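Local structure of TolA protein (Vibrio cholerae, 4G7X) at residues R40-G52 against Q121-L133. The protein probably links the inner membrane to the outer envelope as part of the Tol-Pal system, here represented by its periplasmic C-terminal domain. Sequence-based numbering, arbitrary orientation. Where two conformers were deposited one is given.
Sequences RQQFVTSEVGRYG and QPDVVEKLKNINL
Arg40 and Asp123 join the long N-terminal helix 38-62 to helix 122-128 in the TolA C-terminal domain, whose helices pack with an antiparallel sheet. Segment 40-52 and helix 122-128 run 46° apart in direction, and the latter leads into edge strand 130-135, so that helix 38-62 meets both in succession. Near the N-terminal ends of both helices the guanidinium grips the carboxylate side-on: NE of Arg40 reaches OD2 of Asp123 at 2.7 Å, almost straight, and NH2 of Arg40 reaches OD1 of Asp123 at 2.8 Å. Both oxygens use syn lone pairs, and the two planes are nearly coplanar. A bend at chi2 of Arg40 (62°) brings the group round to its partner, while CD2 of Phe43 lies over one face of the guanidinium, displaced toward its rim. The ring of Phe43 in turn receives Gln121, the N-cap residue of helix 122-128, at its edge: the amide oxygen OE1 of Gln121 lies 3.3 Å from CE2 of Phe43. CG of Glu47 lies over one face of that ring, toward its rim, and the Glu47 carboxylate is held by a two-nitrogen salt bridge from Arg50, about one turn along.

Farther along the helices, contacts are mostly between aliphatic groups. The CG2 methyls of Val44 and Val124 meet at 4.0 Å, and CG1 of Val124 packs on CB of Glu47. CG2 of Val48 lies against CB of Lys127, whose chain then turns away. Leu128 sends both methyls to CB of Tyr51, and Pro118 lies against both side chains. Where the chain becomes strand, Ile131, with CG1 anti to its backbone nitrogen (chi1 -172°), extends CD1 to within 3.9 Å of the Gly52 CA; CD2 of Leu133 sits 3.7 Å from the Gly52 carbonyl oxygen, which also hydrogen-bonds OG1 of Thr56.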
ATOM      1  N   ARG B  40      -6.634 -10.963  27.138  1.00 14.42           N
ATOM      2  CA  ARG B  40      -6.702 -10.018  26.025  1.00 14.50           C
ATOM      3  C   ARG B  40      -5.554 -10.245  25.047  1.00 14.44           C
ATOM      4  O   ARG B  40      -5.757 -10.200  23.833  1.00 14.15           O
ATOM      5  CB  ARG B  40      -6.724  -8.568  26.517  1.00 15.07           C
ATOM      6  CG  ARG B  40      -7.046  -7.550  25.428  1.00 15.84           C
ATOM      7  CD  ARG B  40      -8.434  -7.764  24.846  1.00 16.64           C
ATOM      8  NE  ARG B  40      -8.687  -6.892  23.699  1.00 17.68           N
ATOM      9  CZ  ARG B  40      -9.796  -6.913  22.964  1.00 18.23           C
ATOM     10  NH1 ARG B  40     -10.776  -7.762  23.243  1.00 18.90           N
ATOM     11  NH2 ARG B  40      -9.928  -6.074  21.942  1.00 19.24           N
ATOM     12  N   GLN B  41      -4.363 -10.512  25.575  1.00 14.10           N
ATOM     13  CA  GLN B  41      -3.211 -10.841  24.729  1.00 14.16           C
ATOM     14  C   GLN B  41      -3.481 -12.059  23.846  1.00 13.91           C
ATOM     15  O   GLN B  41      -3.106 -12.069  22.674  1.00 13.72           O
ATOM     16  CB  GLN B  41      -1.949 -11.049  25.566  1.00 15.04           C
ATOM     17  CG  GLN B  41      -1.430  -9.777  26.217  1.00 15.96           C
ATOM     18  CD  GLN B  41      -0.046  -9.935  26.818  1.00 16.70           C
ATOM     19  OE1 GLN B  41       0.561 -11.009  26.758  1.00 17.70           O
ATOM     20  NE2 GLN B  41       0.464  -8.860  27.408  1.00 17.40           N
ATOM     21  N   GLN B  42      -4.139 -13.072  24.409  1.00 13.46           N
ATOM     22  CA  GLN B  42      -4.525 -14.265  23.652  1.00 13.31           C
ATOM     23  C   GLN B  42      -5.491 -13.924  22.523  1.00 13.63           C
ATOM     24  O   GLN B  42      -5.341 -14.411  21.402  1.00 13.30           O
ATOM     25  CB  GLN B  42      -5.138 -15.322  24.573  1.00 12.89           C
ATOM     26  CG  GLN B  42      -4.127 -15.921  25.534  1.00 12.57           C
ATOM     27  CD  GLN B  42      -4.676 -17.065  26.359  1.00 12.34           C
ATOM     28  OE1 GLN B  42      -5.882 -17.319  26.388  1.00 12.45           O
ATOM     29  NE2 GLN B  42      -3.777 -17.771  27.039  1.00 11.85           N
ATOM     30  N   PHE B  43      -6.472 -13.078  22.824  1.00 13.92           N
ATOM     31  CA  PHE B  43      -7.450 -12.655  21.828  1.00 14.36           C
ATOM     32  C   PHE B  43      -6.785 -11.887  20.689  1.00 14.11           C
ATOM     33  O   PHE B  43      -7.058 -12.151  19.519  1.00 14.05           O
ATOM     34  CB  PHE B  43      -8.564 -11.828  22.471  1.00 15.35           C
ATOM     35  CG  PHE B  43      -9.561 -11.285  21.485  1.00 16.22           C
ATOM     36  CD1 PHE B  43     -10.537 -12.109  20.933  1.00 16.69           C
ATOM     37  CD2 PHE B  43      -9.526  -9.945  21.108  1.00 16.63           C
ATOM     38  CE1 PHE B  43     -11.460 -11.608  20.022  1.00 17.00           C
ATOM     39  CE2 PHE B  43     -10.444  -9.440  20.201  1.00 16.95           C
ATOM     40  CZ  PHE B  43     -11.412 -10.272  19.660  1.00 17.07           C
ATOM     41  N   VAL B  44      -5.903 -10.954  21.036  1.00 13.56           N
ATOM     42  CA  VAL B  44      -5.192 -10.159  20.031  1.00 13.53           C
ATOM     43  C   VAL B  44      -4.331 -11.053  19.136  1.00 13.72           C
ATOM     44  O   VAL B  44      -4.371 -10.932  17.917  1.00 13.57           O
ATOM     45  CB  VAL B  44      -4.361  -9.023  20.676  1.00 13.47           C
ATOM     46  CG1 VAL B  44      -3.516  -8.302  19.634  1.00 13.65           C
ATOM     47  CG2 VAL B  44      -5.274  -8.031  21.384  1.00 13.58           C
ATOM     48  N   THR B  45      -3.583 -11.971  19.741  1.00 13.59           N
ATOM     49  CA  THR B  45      -2.741 -12.894  18.982  1.00 13.57           C
ATOM     50  C   THR B  45      -3.585 -13.734  18.013  1.00 13.76           C
ATOM     51  O   THR B  45      -3.223 -13.900  16.843  1.00 13.76           O
ATOM     52  CB  THR B  45      -1.905 -13.778  19.931  1.00 13.64           C
ATOM     53  OG1 THR B  45      -1.066 -12.936  20.732  1.00 13.64           O
ATOM     54  CG2 THR B  45      -1.024 -14.759  19.157  1.00 14.08           C
ATOM     55  N   SER B  46      -4.722 -14.232  18.495  1.00 14.03           N
ATOM     56  CA  SER B  46      -5.645 -15.010  17.671  1.00 14.64           C
ATOM     57  C   SER B  46      -6.183 -14.194  16.494  1.00 14.87           C
ATOM     58  O   SER B  46      -6.198 -14.672  15.359  1.00 15.12           O
ATOM     59  CB  SER B  46      -6.801 -15.547  18.522  1.00 14.71           C
ATOM     60  OG  SER B  46      -7.653 -16.395  17.766  1.00 15.39           O
ATOM     61  N   GLU B  47      -6.610 -12.965  16.777  1.00 15.37           N
ATOM     62  CA  GLU B  47      -7.179 -12.082  15.759  1.00 16.01           C
ATOM     63  C   GLU B  47      -6.171 -11.656  14.695  1.00 15.99           C
ATOM     64  O   GLU B  47      -6.522 -11.550  13.518  1.00 15.66           O
ATOM     65  CB  GLU B  47      -7.841 -10.865  16.409  1.00 16.89           C
ATOM     66  CG  GLU B  47      -9.166 -11.189  17.081  1.00 17.72           C
ATOM     67  CD  GLU B  47     -10.248 -11.568  16.087  1.00 18.47           C
ATOM     68  OE1 GLU B  47     -10.402 -12.772  15.808  1.00 18.80           O
ATOM     69  OE2 GLU B  47     -10.929 -10.660  15.567  1.00 19.65           O
ATOM     70  N   VAL B  48      -4.925 -11.421  15.106  1.00 16.03           N
ATOM     71  CA  VAL B  48      -3.844 -11.110  14.164  1.00 16.52           C
ATOM     72  C   VAL B  48      -3.615 -12.269  13.196  1.00 16.48           C
ATOM     73  O   VAL B  48      -3.402 -12.055  11.998  1.00 16.26           O
ATOM     74  CB  VAL B  48      -2.541 -10.710  14.895  1.00 16.86           C
ATOM     75  CG1 VAL B  48      -1.352 -10.661  13.942  1.00 17.15           C
ATOM     76  CG2 VAL B  48      -2.727  -9.358  15.562  1.00 16.85           C
ATOM     77  N   GLY B  49      -3.679 -13.494  13.713  1.00 16.08           N
ATOM     78  CA  GLY B  49      -3.580 -14.684  12.875  1.00 15.83           C
ATOM     79  C   GLY B  49      -4.737 -14.785  11.896  1.00 15.49           C
ATOM     80  O   GLY B  49      -4.531 -15.070  10.712  1.00 15.60           O
ATOM     81  N   ARG B  50      -5.949 -14.527  12.386  1.00 15.41           N
ATOM     82  CA  ARG B  50      -7.162 -14.646  11.576  1.00 15.33           C
ATOM     83  C   ARG B  50      -7.198 -13.613  10.448  1.00 14.62           C
ATOM     84  O   ARG B  50      -7.430 -13.966   9.288  1.00 14.10           O
ATOM     85  CB  ARG B  50      -8.419 -14.548  12.450  1.00 16.29           C
ATOM     86  CG  ARG B  50      -9.694 -14.965  11.731  1.00 17.59           C
ATOM     87  CD  ARG B  50     -10.894 -15.054  12.660  1.00 18.52           C
ATOM     88  NE  ARG B  50     -11.304 -13.757  13.194  1.00 19.48           N
ATOM     89  CZ  ARG B  50     -12.064 -12.871  12.554  1.00 20.02           C
ATOM     90  NH1 ARG B  50     -12.503 -13.113  11.321  1.00 20.71           N
ATOM     91  NH2 ARG B  50     -12.375 -11.726  13.144  1.00 20.44           N
ATOM     92  N   TYR B  51      -6.957 -12.349  10.789  1.00 13.91           N
ATOM     93  CA  TYR B  51      -6.927 -11.292   9.778  1.00 13.35           C
ATOM     94  C   TYR B  51      -5.724 -11.405   8.852  1.00 12.94           C
ATOM     95  O   TYR B  51      -5.840 -11.143   7.657  1.00 12.17           O
ATOM     96  CB  TYR B  51      -7.032  -9.903  10.415  1.00 13.90           C
ATOM     97  CG  TYR B  51      -8.452  -9.542  10.783  1.00 14.55           C
ATOM     98  CD1 TYR B  51      -9.310  -8.963   9.847  1.00 15.02           C
ATOM     99  CD2 TYR B  51      -8.948  -9.796  12.061  1.00 15.03           C
ATOM    100  CE1 TYR B  51     -10.620  -8.645  10.173  1.00 15.63           C
ATOM    101  CE2 TYR B  51     -10.251  -9.474  12.400  1.00 15.52           C
ATOM    102  CZ  TYR B  51     -11.083  -8.900  11.454  1.00 15.95           C
ATOM    103  OH  TYR B  51     -12.381  -8.586  11.787  1.00 17.28           O
ATOM    104  N   GLY B  52      -4.581 -11.817   9.397  1.00 12.33           N
ATOM    105  CA  GLY B  52      -3.403 -12.109   8.577  1.00 12.26           C
ATOM    106  C   GLY B  52      -3.727 -13.085   7.457  1.00 12.04           C
ATOM    107  O   GLY B  52      -3.329 -12.881   6.308  1.00 12.14           O
ATOM    108  N   GLN B 121     -12.186  -2.714  18.083  1.00 25.07           N
ATOM    109  CA  GLN B 121     -11.086  -3.470  18.680  1.00 24.36           C
ATOM    110  C   GLN B 121      -9.765  -2.755  18.387  1.00 23.45           C
ATOM    111  O   GLN B 121      -8.949  -3.257  17.607  1.00 22.50           O
ATOM    112  CB  GLN B 121     -11.061  -4.910  18.156  1.00 25.21           C
ATOM    113  CG  GLN B 121     -12.211  -5.778  18.647  1.00 26.04           C
ATOM    114  CD  GLN B 121     -12.270  -7.138  17.972  1.00 26.61           C
ATOM    115  OE1 GLN B 121     -11.260  -7.665  17.499  1.00 27.39           O
ATOM    116  NE2 GLN B 121     -13.463  -7.720  17.933  1.00 27.40           N
ATOM    117  N   PRO B 122      -9.547  -1.579  19.016  1.00 22.78           N
ATOM    118  CA  PRO B 122      -8.406  -0.727  18.659  1.00 22.37           C
ATOM    119  C   PRO B 122      -7.035  -1.369  18.875  1.00 21.77           C
ATOM    120  O   PRO B 122      -6.110  -1.098  18.107  1.00 21.57           O
ATOM    121  CB  PRO B 122      -8.579   0.503  19.562  1.00 22.61           C
ATOM    122  CG  PRO B 122      -9.422   0.034  20.697  1.00 22.81           C
ATOM    123  CD  PRO B 122     -10.342  -0.994  20.114  1.00 23.08           C
ATOM    124  N   ASP B 123      -6.905  -2.212  19.899  1.00 20.81           N
ATOM    125  CA  ASP B 123      -5.633  -2.890  20.166  1.00 20.02           C
ATOM    126  C   ASP B 123      -5.264  -3.879  19.056  1.00 19.27           C
ATOM    127  O   ASP B 123      -4.089  -4.016  18.708  1.00 19.38           O
ATOM    128  CB  ASP B 123      -5.613  -3.552  21.557  1.00 20.32           C
ATOM    129  CG  ASP B 123      -6.787  -4.501  21.797  1.00 20.32           C
ATOM    130  OD1 ASP B 123      -7.713  -4.585  20.964  1.00 20.51           O
ATOM    131  OD2 ASP B 123      -6.779  -5.170  22.851  1.00 21.08           O
ATOM    132  N   VAL B 124      -6.274  -4.543  18.498  1.00 18.14           N
ATOM    133  CA  VAL B 124      -6.088  -5.440  17.356  1.00 17.36           C
ATOM    134  C   VAL B 124      -5.729  -4.639  16.101  1.00 17.13           C
ATOM    135  O   VAL B 124      -4.813  -5.009  15.361  1.00 16.16           O
ATOM    136  CB  VAL B 124      -7.343  -6.312  17.106  1.00 16.97           C
ATOM    137  CG1 VAL B 124      -7.181  -7.160  15.852  1.00 16.93           C
ATOM    138  CG2 VAL B 124      -7.629  -7.201  18.311  1.00 17.12           C
ATOM    139  N   VAL B 125      -6.439  -3.532  15.881  1.00 16.93           N
ATOM    140  CA  VAL B 125      -6.180  -2.654  14.734  1.00 16.88           C
ATOM    141  C   VAL B 125      -4.727  -2.162  14.726  1.00 16.99           C
ATOM    142  O   VAL B 125      -4.093  -2.121  13.672  1.00 16.25           O
ATOM    143  CB  VAL B 125      -7.190  -1.481  14.666  1.00 16.77           C
ATOM    144  CG1 VAL B 125      -6.820  -0.489  13.570  1.00 16.60           C
ATOM    145  CG2 VAL B 125      -8.594  -2.014  14.429  1.00 16.95           C
ATOM    146  N   GLU B 126      -4.196  -1.813  15.897  1.00 17.39           N
ATOM    147  CA  GLU B 126      -2.797  -1.389  16.021  1.00 18.10           C
ATOM    148  C   GLU B 126      -1.797  -2.398  15.453  1.00 17.55           C
ATOM    149  O   GLU B 126      -0.825  -2.010  14.803  1.00 17.90           O
ATOM    150  CB  GLU B 126      -2.454  -1.052  17.479  1.00 19.57           C
ATOM    151  CG  GLU B 126      -3.053   0.261  17.964  1.00 21.58           C
ATOM    152  CD  GLU B 126      -2.576   1.456  17.158  1.00 22.69           C
ATOM    153  OE1 GLU B 126      -1.367   1.762  17.208  1.00 24.30           O
ATOM    154  OE2 GLU B 126      -3.412   2.090  16.477  1.00 23.38           O
ATOM    155  N   LYS B 127      -2.038  -3.685  15.695  0.50 17.02           N
ATOM    156  CA  LYS B 127      -1.182  -4.742  15.159  0.50 16.57           C
ATOM    157  C   LYS B 127      -1.442  -4.987  13.671  0.50 16.15           C
ATOM    158  O   LYS B 127      -0.508  -5.237  12.908  0.50 16.31           O
ATOM    159  CB  LYS B 127      -1.347  -6.039  15.957  0.50 16.81           C
ATOM    160  CG  LYS B 127      -0.857  -5.964  17.396  0.50 17.03           C
ATOM    161  CD  LYS B 127       0.636  -5.681  17.469  0.50 17.18           C
ATOM    162  CE  LYS B 127       1.131  -5.678  18.908  0.50 17.37           C
ATOM    163  NZ  LYS B 127       2.600  -5.440  18.987  0.50 17.65           N
ATOM    164  N   LEU B 128      -2.709  -4.901  13.264  1.00 15.57           N
ATOM    165  CA  LEU B 128      -3.089  -5.114  11.859  1.00 15.09           C
ATOM    166  C   LEU B 128      -2.583  -4.025  10.910  1.00 14.62           C
ATOM    167  O   LEU B 128      -2.395  -4.284   9.713  1.00 14.70           O
ATOM    168  CB  LEU B 128      -4.605  -5.284  11.712  1.00 14.59           C
ATOM    169  CG  LEU B 128      -5.206  -6.531  12.368  1.00 14.53           C
ATOM    170  CD1 LEU B 128      -6.702  -6.603  12.110  1.00 14.43           C
ATOM    171  CD2 LEU B 128      -4.508  -7.800  11.897  1.00 14.82           C
ATOM    172  N   LYS B 129      -2.355  -2.827  11.444  0.50 14.55           N
ATOM    173  CA  LYS B 129      -1.871  -1.693  10.654  0.50 14.50           C
ATOM    174  C   LYS B 129      -0.395  -1.806  10.276  0.50 14.12           C
ATOM    175  O   LYS B 129       0.092  -1.028   9.460  0.50 13.85           O
ATOM    176  CB  LYS B 129      -2.104  -0.382  11.405  0.50 15.00           C
ATOM    177  CG  LYS B 129      -3.534   0.124  11.364  0.50 15.63           C
ATOM    178  CD  LYS B 129      -3.719   1.267  12.347  0.50 16.00           C
ATOM    179  CE  LYS B 129      -2.771   2.412  12.035  0.50 16.62           C
ATOM    180  NZ  LYS B 129      -2.990   3.571  12.942  0.50 17.11           N
ATOM    181  N   ASN B 130       0.308  -2.762  10.880  1.00 13.78           N
ATOM    182  CA  ASN B 130       1.732  -2.974  10.618  1.00 13.67           C
ATOM    183  C   ASN B 130       2.018  -4.465  10.724  1.00 13.54           C
ATOM    184  O   ASN B 130       2.398  -4.961  11.786  1.00 13.98           O
ATOM    185  CB  ASN B 130       2.578  -2.164  11.614  1.00 13.92           C
ATOM    186  CG  ASN B 130       4.073  -2.248  11.341  1.00 14.32           C
ATOM    187  OD1 ASN B 130       4.517  -2.785  10.324  1.00 14.71           O
ATOM    188  ND2 ASN B 130       4.861  -1.701  12.259  1.00 14.74           N
ATOM    189  N   ILE B 131       1.823  -5.174   9.614  1.00 13.16           N
ATOM    190  CA  ILE B 131       1.744  -6.636   9.648  1.00 13.16           C
ATOM    191  C   ILE B 131       2.656  -7.317   8.624  1.00 13.18           C
ATOM    192  O   ILE B 131       2.697  -6.929   7.453  1.00 12.98           O
ATOM    193  CB  ILE B 131       0.271  -7.108   9.503  1.00 13.12           C
ATOM    194  CG1 ILE B 131       0.142  -8.616   9.736  1.00 13.22           C
ATOM    195  CG2 ILE B 131      -0.325  -6.682   8.161  1.00 13.16           C
ATOM    196  CD1 ILE B 131      -1.281  -9.098   9.923  1.00 13.59           C
ATOM    197  N   ASN B 132       3.390  -8.327   9.083  1.00 13.48           N
ATOM    198  CA  ASN B 132       4.223  -9.146   8.213  1.00 13.78           C
ATOM    199  C   ASN B 132       3.442 -10.328   7.670  1.00 13.63           C
ATOM    200  O   ASN B 132       2.778 -11.043   8.425  1.00 14.04           O
ATOM    201  CB  ASN B 132       5.460  -9.648   8.958  1.00 14.40           C
ATOM    202  CG  ASN B 132       6.370  -8.525   9.410  1.00 14.96           C
ATOM    203  OD1 ASN B 132       6.463  -7.479   8.763  1.00 15.24           O
ATOM    204  ND2 ASN B 132       7.054  -8.738  10.530  1.00 15.91           N
ATOM    205  N   LEU B 133       3.508 -10.520   6.355  1.00 13.27           N
ATOM    206  CA  LEU B 133       2.800 -11.609   5.688  1.00 13.14           C
ATOM    207  C   LEU B 133       3.732 -12.385   4.767  1.00 13.02           C
ATOM    208  O   LEU B 133       4.705 -11.839   4.249  1.00 12.87           O
ATOM    209  CB  LEU B 133       1.616 -11.074   4.872  1.00 13.23           C
ATOM    210  CG  LEU B 133       0.537 -10.223   5.554  1.00 13.41           C
ATOM    211  CD1 LEU B 133      -0.464  -9.738   4.518  1.00 13.46           C
ATOM    212  CD2 LEU B 133      -0.170 -10.971   6.676  1.00 13.69           C
TER